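PDB 5VU3: competence damage-inducible protein A from Enterobacter cloacae subsp. cloacae, which is of unknown function but belongs to the CinA family, whose C-terminal domain acts as a nicotinamide mononucleotide deamidase in some bacterial relatives. Local coordinates for residues F130-V143 with A156-L168. Numbering follows the deposited sequence.
Sequences FAWNIGGKTETSRV and AVHYSLAELVTKL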
ATOM      1  N   PHE A 130      -8.249 -13.528  -6.875  1.00 16.98           N
ATOM      2  CA  PHE A 130      -8.886 -12.244  -6.627  1.00 16.85           C
ATOM      3  C   PHE A 130     -10.196 -12.458  -5.890  1.00 17.65           C
ATOM      4  O   PHE A 130     -10.907 -13.427  -6.156  1.00 20.25           O
ATOM      5  CB  PHE A 130      -9.174 -11.504  -7.947  1.00 17.37           C
ATOM      6  CG  PHE A 130      -7.945 -11.215  -8.759  1.00 17.17           C
ATOM      7  CD1 PHE A 130      -7.415 -12.172  -9.602  1.00 17.83           C
ATOM      8  CD2 PHE A 130      -7.324  -9.978  -8.677  1.00 14.57           C
ATOM      9  CE1 PHE A 130      -6.274 -11.903 -10.350  1.00 18.15           C
ATOM     10  CE2 PHE A 130      -6.189  -9.706  -9.414  1.00 17.99           C
ATOM     11  CZ  PHE A 130      -5.668 -10.663 -10.256  1.00 17.77           C
ATOM     12  N   ALA A 131     -10.516 -11.550  -4.971  1.00 18.69           N
ATOM     13  CA  ALA A 131     -11.839 -11.496  -4.371  1.00 19.04           C
ATOM     14  C   ALA A 131     -12.361 -10.068  -4.452  1.00 18.73           C
ATOM     15  O   ALA A 131     -11.626  -9.107  -4.189  1.00 20.01           O
ATOM     16  CB  ALA A 131     -11.835 -11.973  -2.905  1.00 17.63           C
ATOM     17  N   TRP A 132     -13.631  -9.935  -4.827  1.00 18.82           N
ATOM     18  CA  TRP A 132     -14.340  -8.664  -4.767  1.00 21.74           C
ATOM     19  C   TRP A 132     -15.539  -8.858  -3.850  1.00 21.87           C
ATOM     20  O   TRP A 132     -16.429  -9.658  -4.153  1.00 26.48           O
ATOM     21  CB  TRP A 132     -14.793  -8.194  -6.154  1.00 22.65           C
ATOM     22  CG  TRP A 132     -13.706  -8.064  -7.204  1.00 20.63           C
ATOM     23  CD1 TRP A 132     -13.032  -6.924  -7.555  1.00 20.41           C
ATOM     24  CD2 TRP A 132     -13.195  -9.105  -8.052  1.00 19.07           C
ATOM     25  NE1 TRP A 132     -12.130  -7.196  -8.563  1.00 19.54           N
ATOM     26  CE2 TRP A 132     -12.219  -8.526  -8.890  1.00 20.32           C
ATOM     27  CE3 TRP A 132     -13.478 -10.469  -8.193  1.00 21.63           C
ATOM     28  CZ2 TRP A 132     -11.514  -9.268  -9.840  1.00 19.83           C
ATOM     29  CZ3 TRP A 132     -12.776 -11.202  -9.138  1.00 23.22           C
ATOM     30  CH2 TRP A 132     -11.811 -10.599  -9.951  1.00 22.89           C
ATOM     31  N   ASN A 133     -15.547  -8.152  -2.727  1.00 27.04           N
ATOM     32  CA  ASN A 133     -16.656  -8.166  -1.781  1.00 23.50           C
ATOM     33  C   ASN A 133     -17.391  -6.839  -1.931  1.00 25.71           C
ATOM     34  O   ASN A 133     -16.838  -5.776  -1.625  1.00 22.65           O
ATOM     35  CB  ASN A 133     -16.152  -8.381  -0.351  1.00 21.69           C
ATOM     36  CG  ASN A 133     -17.274  -8.466   0.661  1.00 24.29           C
ATOM     37  OD1 ASN A 133     -18.252  -7.727   0.576  1.00 28.12           O
ATOM     38  ND2 ASN A 133     -17.128  -9.353   1.646  1.00 25.79           N
ATOM     39  N   ILE A 134     -18.628  -6.902  -2.409  1.00 26.38           N
ATOM     40  CA  ILE A 134     -19.465  -5.726  -2.592  1.00 27.54           C
ATOM     41  C   ILE A 134     -20.632  -5.849  -1.626  1.00 28.16           C
ATOM     42  O   ILE A 134     -21.541  -6.660  -1.839  1.00 28.57           O
ATOM     43  CB  ILE A 134     -19.961  -5.592  -4.038  1.00 27.07           C
ATOM     44  CG1 ILE A 134     -18.798  -5.271  -4.982  1.00 27.02           C
ATOM     45  CG2 ILE A 134     -21.005  -4.504  -4.122  1.00 31.54           C
ATOM     46  CD1 ILE A 134     -19.125  -5.480  -6.450  1.00 33.18           C
ATOM     47  N   GLY A 135     -20.610  -5.057  -0.560  1.00 27.12           N
ATOM     48  CA  GLY A 135     -21.710  -5.076   0.395  1.00 31.26           C
ATOM     49  C   GLY A 135     -21.948  -6.415   1.063  1.00 32.26           C
ATOM     50  O   GLY A 135     -23.074  -6.693   1.488  1.00 32.90           O
ATOM     51  N   GLY A 136     -20.916  -7.257   1.174  1.00 29.75           N
ATOM     52  CA  GLY A 136     -21.042  -8.564   1.792  1.00 34.66           C
ATOM     53  C   GLY A 136     -21.155  -9.726   0.822  1.00 36.06           C
ATOM     54  O   GLY A 136     -21.029 -10.883   1.246  1.00 39.46           O
ATOM     55  N   LYS A 137     -21.396  -9.451  -0.453  1.00 31.26           N
ATOM     56  CA  LYS A 137     -21.488 -10.467  -1.493  1.00 36.46           C
ATOM     57  C   LYS A 137     -20.142 -10.550  -2.196  1.00 33.15           C
ATOM     58  O   LYS A 137     -19.607  -9.527  -2.635  1.00 29.52           O
ATOM     59  CB  LYS A 137     -22.611 -10.102  -2.469  1.00 44.54           C
ATOM     60  CG  LYS A 137     -22.880 -11.055  -3.627  1.00 55.57           C
ATOM     61  CD  LYS A 137     -23.968 -10.453  -4.533  1.00 63.26           C
ATOM     62  CE  LYS A 137     -24.261 -11.293  -5.778  1.00 66.61           C
ATOM     63  NZ  LYS A 137     -25.325 -12.315  -5.555  1.00 71.41           N
ATOM     64  N   THR A 138     -19.589 -11.757  -2.295  1.00 32.21           N
ATOM     65  CA  THR A 138     -18.217 -11.953  -2.746  1.00 28.44           C
ATOM     66  C   THR A 138     -18.173 -12.743  -4.045  1.00 25.25           C
ATOM     67  O   THR A 138     -18.834 -13.778  -4.173  1.00 27.69           O
ATOM     68  CB  THR A 138     -17.386 -12.672  -1.680  1.00 33.85           C
ATOM     69  OG1 THR A 138     -17.385 -11.896  -0.476  1.00 35.52           O
ATOM     70  CG2 THR A 138     -15.946 -12.855  -2.150  1.00 31.18           C
ATOM     71  N   GLU A 139     -17.380 -12.255  -4.996  1.00 26.95           N
ATOM     72  CA  GLU A 139     -17.017 -12.993  -6.193  1.00 27.57           C
ATOM     73  C   GLU A 139     -15.505 -13.175  -6.221  1.00 22.62           C
ATOM     74  O   GLU A 139     -14.755 -12.311  -5.759  1.00 19.02           O
ATOM     75  CB  GLU A 139     -17.476 -12.269  -7.463  1.00 38.18           C
ATOM     76  CG  GLU A 139     -17.345 -13.129  -8.705  1.00 48.34           C
ATOM     77  CD  GLU A 139     -18.559 -14.003  -8.940  1.00 57.56           C
ATOM     78  OE1 GLU A 139     -19.459 -14.033  -8.068  1.00 58.34           O
ATOM     79  OE2 GLU A 139     -18.591 -14.692  -9.983  1.00 62.16           O
ATOM     80  N   THR A 140     -15.056 -14.305  -6.764  1.00 20.64           N
ATOM     81  CA  THR A 140     -13.637 -14.614  -6.811  1.00 20.84           C
ATOM     82  C   THR A 140     -13.240 -15.092  -8.200  1.00 22.51           C
ATOM     83  O   THR A 140     -14.082 -15.494  -9.014  1.00 26.07           O
ATOM     84  CB  THR A 140     -13.253 -15.688  -5.778  1.00 22.42           C
ATOM     85  OG1 THR A 140     -14.000 -16.879  -6.043  1.00 22.62           O
ATOM     86  CG2 THR A 140     -13.545 -15.210  -4.357  1.00 21.55           C
ATOM     87  N   SER A 141     -11.935 -15.073  -8.455  1.00 19.31           N
ATOM     88  CA  SER A 141     -11.420 -15.650  -9.688  1.00 22.29           C
ATOM     89  C   SER A 141      -9.984 -16.099  -9.478  1.00 24.70           C
ATOM     90  O   SER A 141      -9.305 -15.681  -8.536  1.00 26.05           O
ATOM     91  CB  SER A 141     -11.495 -14.656 -10.850  1.00 25.97           C
ATOM     92  OG  SER A 141     -10.667 -13.548 -10.589  1.00 34.08           O
ATOM     93  N   ARG A 142      -9.530 -16.955 -10.386  1.00 23.70           N
ATOM     94  CA  ARG A 142      -8.177 -17.494 -10.381  1.00 23.00           C
ATOM     95  C   ARG A 142      -7.601 -17.276 -11.770  1.00 21.30           C
ATOM     96  O   ARG A 142      -8.191 -17.722 -12.757  1.00 20.97           O
ATOM     97  CB  ARG A 142      -8.184 -18.986 -10.021  1.00 25.84           C
ATOM     98  CG  ARG A 142      -6.832 -19.662 -10.151  1.00 31.86           C
ATOM     99  CD  ARG A 142      -6.947 -21.155  -9.866  1.00 40.64           C
ATOM    100  NE  ARG A 142      -7.027 -21.419  -8.434  1.00 43.96           N
ATOM    101  CZ  ARG A 142      -5.973 -21.659  -7.660  1.00 45.39           C
ATOM    102  NH1 ARG A 142      -4.753 -21.678  -8.185  1.00 43.14           N
ATOM    103  NH2 ARG A 142      -6.141 -21.885  -6.361  1.00 43.48           N
ATOM    104  N   VAL A 143      -6.471 -16.572 -11.853  1.00 19.42           N
ATOM    105  CA  VAL A 143      -5.916 -16.141 -13.133  1.00 19.20           C
ATOM    106  C   VAL A 143      -4.446 -16.524 -13.212  1.00 20.93           C
ATOM    107  O   VAL A 143      -3.720 -16.459 -12.213  1.00 25.19           O
ATOM    108  CB  VAL A 143      -6.079 -14.621 -13.344  1.00 16.60           C
ATOM    109  CG1 VAL A 143      -5.558 -14.208 -14.719  1.00 19.30           C
ATOM    110  CG2 VAL A 143      -7.533 -14.199 -13.175  1.00 17.27           C
ATOM    111  N   ALA A 156      -2.244  -7.729 -12.932  1.00 15.86           N
ATOM    112  CA  ALA A 156      -3.160  -8.066 -11.844  1.00 17.34           C
ATOM    113  C   ALA A 156      -3.854  -6.822 -11.308  1.00 16.41           C
ATOM    114  O   ALA A 156      -5.058  -6.848 -11.023  1.00 15.93           O
ATOM    115  CB  ALA A 156      -2.413  -8.787 -10.725  1.00 18.79           C
ATOM    116  N   VAL A 157      -3.113  -5.723 -11.168  1.00 16.67           N
ATOM    117  CA  VAL A 157      -3.715  -4.470 -10.722  1.00 17.64           C
ATOM    118  C   VAL A 157      -4.796  -4.026 -11.699  1.00 18.69           C
ATOM    119  O   VAL A 157      -5.917  -3.682 -11.300  1.00 16.72           O
ATOM    120  CB  VAL A 157      -2.633  -3.392 -10.538  1.00 17.56           C
ATOM    121  CG1 VAL A 157      -3.274  -2.003 -10.400  1.00 16.78           C
ATOM    122  CG2 VAL A 157      -1.779  -3.713  -9.314  1.00 16.76           C
ATOM    123  N   HIS A 158      -4.488  -4.056 -12.974  1.00 17.29           N
ATOM    124  CA  HIS A 158      -5.446  -3.676 -13.994  1.00 18.03           C
ATOM    125  C   HIS A 158      -6.662  -4.570 -13.970  1.00 21.55           C
ATOM    126  O   HIS A 158      -7.743  -4.121 -14.003  1.00 19.07           O
ATOM    127  CB  HIS A 158      -4.796  -3.661 -15.377  1.00 18.81           C
ATOM    128  CG  HIS A 158      -5.715  -3.317 -16.512  1.00 19.78           C
ATOM    129  ND1 HIS A 158      -6.605  -4.204 -17.045  1.00 17.85           N
ATOM    130  CD2 HIS A 158      -5.866  -2.177 -17.216  1.00 17.70           C
ATOM    131  CE1 HIS A 158      -7.253  -3.633 -18.034  1.00 19.66           C
ATOM    132  NE2 HIS A 158      -6.831  -2.398 -18.148  1.00 21.60           N
ATOM    133  N   TYR A 159      -6.424  -5.858 -13.891  1.00 16.00           N
ATOM    134  CA  TYR A 159      -7.524  -6.817 -13.905  1.00 18.19           C
ATOM    135  C   TYR A 159      -8.452  -6.621 -12.706  1.00 16.88           C
ATOM    136  O   TYR A 159      -9.679  -6.642 -12.859  1.00 19.05           O
ATOM    137  CB  TYR A 159      -6.964  -8.244 -13.952  1.00 18.89           C
ATOM    138  CG  TYR A 159      -7.994  -9.343 -13.794  1.00 22.66           C
ATOM    139  CD1 TYR A 159      -8.637  -9.892 -14.900  1.00 29.89           C
ATOM    140  CD2 TYR A 159      -8.301  -9.855 -12.537  1.00 23.99           C
ATOM    141  CE1 TYR A 159      -9.576 -10.905 -14.756  1.00 27.30           C
ATOM    142  CE2 TYR A 159      -9.231 -10.864 -12.384  1.00 24.31           C
ATOM    143  CZ  TYR A 159      -9.866 -11.384 -13.490  1.00 27.38           C
ATOM    144  OH  TYR A 159     -10.791 -12.386 -13.317  1.00 31.44           O
ATOM    145  N   SER A 160      -7.892  -6.404 -11.509  1.00 16.71           N
ATOM    146  CA  SER A 160      -8.742  -6.227 -10.331  1.00 16.51           C
ATOM    147  C   SER A 160      -9.644  -5.013 -10.486  1.00 21.49           C
ATOM    148  O   SER A 160     -10.820  -5.047 -10.099  1.00 19.60           O
ATOM    149  CB  SER A 160      -7.895  -6.103  -9.058  1.00 16.87           C
ATOM    150  OG  SER A 160      -7.194  -4.866  -8.999  1.00 17.25           O
ATOM    151  N   LEU A 161      -9.116  -3.937 -11.079  1.00 17.34           N
ATOM    152  CA  LEU A 161      -9.892  -2.714 -11.241  1.00 19.35           C
ATOM    153  C   LEU A 161     -10.934  -2.856 -12.341  1.00 20.28           C
ATOM    154  O   LEU A 161     -12.071  -2.391 -12.190  1.00 19.97           O
ATOM    155  CB  LEU A 161      -8.950  -1.546 -11.549  1.00 18.18           C
ATOM    156  CG  LEU A 161      -8.045  -1.145 -10.377  1.00 20.86           C
ATOM    157  CD1 LEU A 161      -6.848  -0.320 -10.878  1.00 18.18           C
ATOM    158  CD2 LEU A 161      -8.851  -0.363  -9.344  1.00 21.94           C
ATOM    159  N   ALA A 162     -10.554  -3.461 -13.473  1.00 18.84           N
ATOM    160  CA  ALA A 162     -11.482  -3.591 -14.593  1.00 16.90           C
ATOM    161  C   ALA A 162     -12.686  -4.438 -14.210  1.00 20.90           C
ATOM    162  O   ALA A 162     -13.828  -4.116 -14.566  1.00 19.88           O
ATOM    163  CB  ALA A 162     -10.767  -4.202 -15.800  1.00 17.73           C
ATOM    164  N   GLU A 163     -12.445  -5.527 -13.482  1.00 18.03           N
ATOM    165  CA  GLU A 163     -13.542  -6.373 -13.036  1.00 19.77           C
ATOM    166  C   GLU A 163     -14.469  -5.632 -12.084  1.00 21.20           C
ATOM    167  O   GLU A 163     -15.693  -5.742 -12.195  1.00 25.43           O
ATOM    168  CB  GLU A 163     -12.978  -7.631 -12.381  1.00 24.03           C
ATOM    169  CG  GLU A 163     -12.306  -8.561 -13.373  1.00 32.05           C
ATOM    170  CD  GLU A 163     -13.143  -8.738 -14.630  1.00 41.82           C
ATOM    171  OE1 GLU A 163     -14.107  -9.531 -14.575  1.00 41.42           O
ATOM    172  OE2 GLU A 163     -12.846  -8.082 -15.658  1.00 45.16           O
ATOM    173  N   LEU A 164     -13.906  -4.884 -11.129  1.00 20.91           N
ATOM    174  CA  LEU A 164     -14.749  -4.155 -10.187  1.00 22.64           C
ATOM    175  C   LEU A 164     -15.600  -3.116 -10.901  1.00 22.72           C
ATOM    176  O   LEU A 164     -16.782  -2.946 -10.581  1.00 23.47           O
ATOM    177  CB  LEU A 164     -13.901  -3.483  -9.105  1.00 21.10           C
ATOM    178  CG  LEU A 164     -14.740  -2.789  -8.021  1.00 19.78           C
ATOM    179  CD1 LEU A 164     -15.760  -3.768  -7.421  1.00 21.36           C
ATOM    180  CD2 LEU A 164     -13.868  -2.181  -6.913  1.00 17.95           C
ATOM    181  N   VAL A 165     -15.013  -2.399 -11.865  1.00 23.62           N
ATOM    182  CA  VAL A 165     -15.779  -1.409 -12.621  1.00 25.54           C
ATOM    183  C   VAL A 165     -16.984  -2.068 -13.277  1.00 31.91           C
ATOM    184  O   VAL A 165     -18.113  -1.569 -13.199  1.00 34.73           O
ATOM    185  CB  VAL A 165     -14.881  -0.710 -13.659  1.00 22.16           C
ATOM    186  CG1 VAL A 165     -15.737   0.038 -14.674  1.00 28.08           C
ATOM    187  CG2 VAL A 165     -13.932   0.254 -12.963  1.00 21.73           C
ATOM    188  N   THR A 166     -16.759  -3.211 -13.927  1.00 29.41           N
ATOM    189  CA  THR A 166     -17.852  -3.942 -14.557  1.00 31.75           C
ATOM    190  C   THR A 166     -18.907  -4.347 -13.537  1.00 33.67           C
ATOM    191  O   THR A 166     -20.109  -4.188 -13.780  1.00 40.95           O
ATOM    192  CB  THR A 166     -17.309  -5.176 -15.272  1.00 34.70           C
ATOM    193  OG1 THR A 166     -16.392  -4.766 -16.293  1.00 34.74           O
ATOM    194  CG2 THR A 166     -18.448  -5.969 -15.905  1.00 39.23           C
ATOM    195  N   LYS A 167     -18.473  -4.866 -12.385  1.00 31.71           N
ATOM    196  CA  LYS A 167     -19.419  -5.314 -11.369  1.00 38.95           C
ATOM    197  C   LYS A 167     -20.266  -4.174 -10.826  1.00 43.73           C
ATOM    198  O   LYS A 167     -21.376  -4.420 -10.342  1.00 48.23           O
ATOM    199  CB  LYS A 167     -18.671  -6.003 -10.227  1.00 37.31           C
ATOM    200  CG  LYS A 167     -18.126  -7.381 -10.599  1.00 36.89           C
ATOM    201  CD  LYS A 167     -17.057  -7.833  -9.619  1.00 33.61           C
ATOM    202  CE  LYS A 167     -16.743  -9.312  -9.772  1.00 35.20           C
ATOM    203  NZ  LYS A 167     -16.611  -9.734 -11.192  1.00 37.19           N
ATOM    204  N   LEU A 168     -19.779  -2.935 -10.901  1.00 39.52           N
ATOM    205  CA  LEU A 168     -20.520  -1.782 -10.408  1.00 45.65           C
ATOM    206  C   LEU A 168     -21.238  -1.007 -11.508  1.00 51.16           C
ATOM    207  O   LEU A 168     -21.848   0.026 -11.218  1.00 57.42           O
ATOM    208  CB  LEU A 168     -19.588  -0.838  -9.639  1.00 38.17           C
ATOM    209  CG  LEU A 168     -18.897  -1.376  -8.383  1.00 33.08           C
ATOM    210  CD1 LEU A 168     -17.805  -0.418  -7.950  1.00 29.20           C
ATOM    211  CD2 LEU A 168     -19.905  -1.573  -7.252  1.00 38.02           C
TER
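Phe130, Trp132 and Ile134 lean on helix 156-167 from a beta hairpin, strands 130-134 and 137-143, joined by a type I' turn from Ile134 to Lys137. The helix runs nearly along the first strand, axes 9.8 Å apart at 31°, and roughly antiparallel to the second, an edge strand of the chain's five-stranded sheet. Tyr159, its CG anti to the backbone N (chi1 173°), reaches the hairpin and turns an edge to Phe130, Tyr159 CD2 lying 3.5 Å above the centre of the Phe130 ring. Trp132 completes this aromatic cluster: Tyr159 CE2 comes to the indole edge at Trp132 CH2, the two rings oblique, neither stacked nor edge-to-face. Val143 CG2 makes a CH-pi contact over a face of Tyr159, 4.1 Å from the ring centroid. The phenol ends at Ser141, where Tyr159 OH and Ser141 OG share a 3.0 Å hydrogen bond, either able to donate, with OG near the ring plane at its edge. Trp132 sends NE1 to Ser160 O, 2.9 Å away and nearly straight (162°); the bond uses a carbonyl lone pair and lies close to the indole plane. The same oxygen also accepts from Leu164 N within the helix. Lys167 lies across one indole face, CE 3.6 Å above it, and its NZ forms a cation-pi contact with the six-membered ring; Glu139 CB packs on Lys167 CE. Glu163 CB packs 3.4 Å from Trp132 CZ2. Nearer the turn, Ile134 CD1 meets Lys167 CB, Leu164 CD1 and Leu168 CD2. Leu164 also packs on Ile108 of strand 106-112 and Leu21 of helix 14-28, so the helix lies between the sheet and helix 14-28. The interface is thus largely apolar and aromatic, but its two hydrogen bonds fix the buried indole N-H and the tyrosine hydroxyl, while the lysine charge is probably stabilised by the indole face and perhaps, at longer range and without a salt bridge, by Glu139.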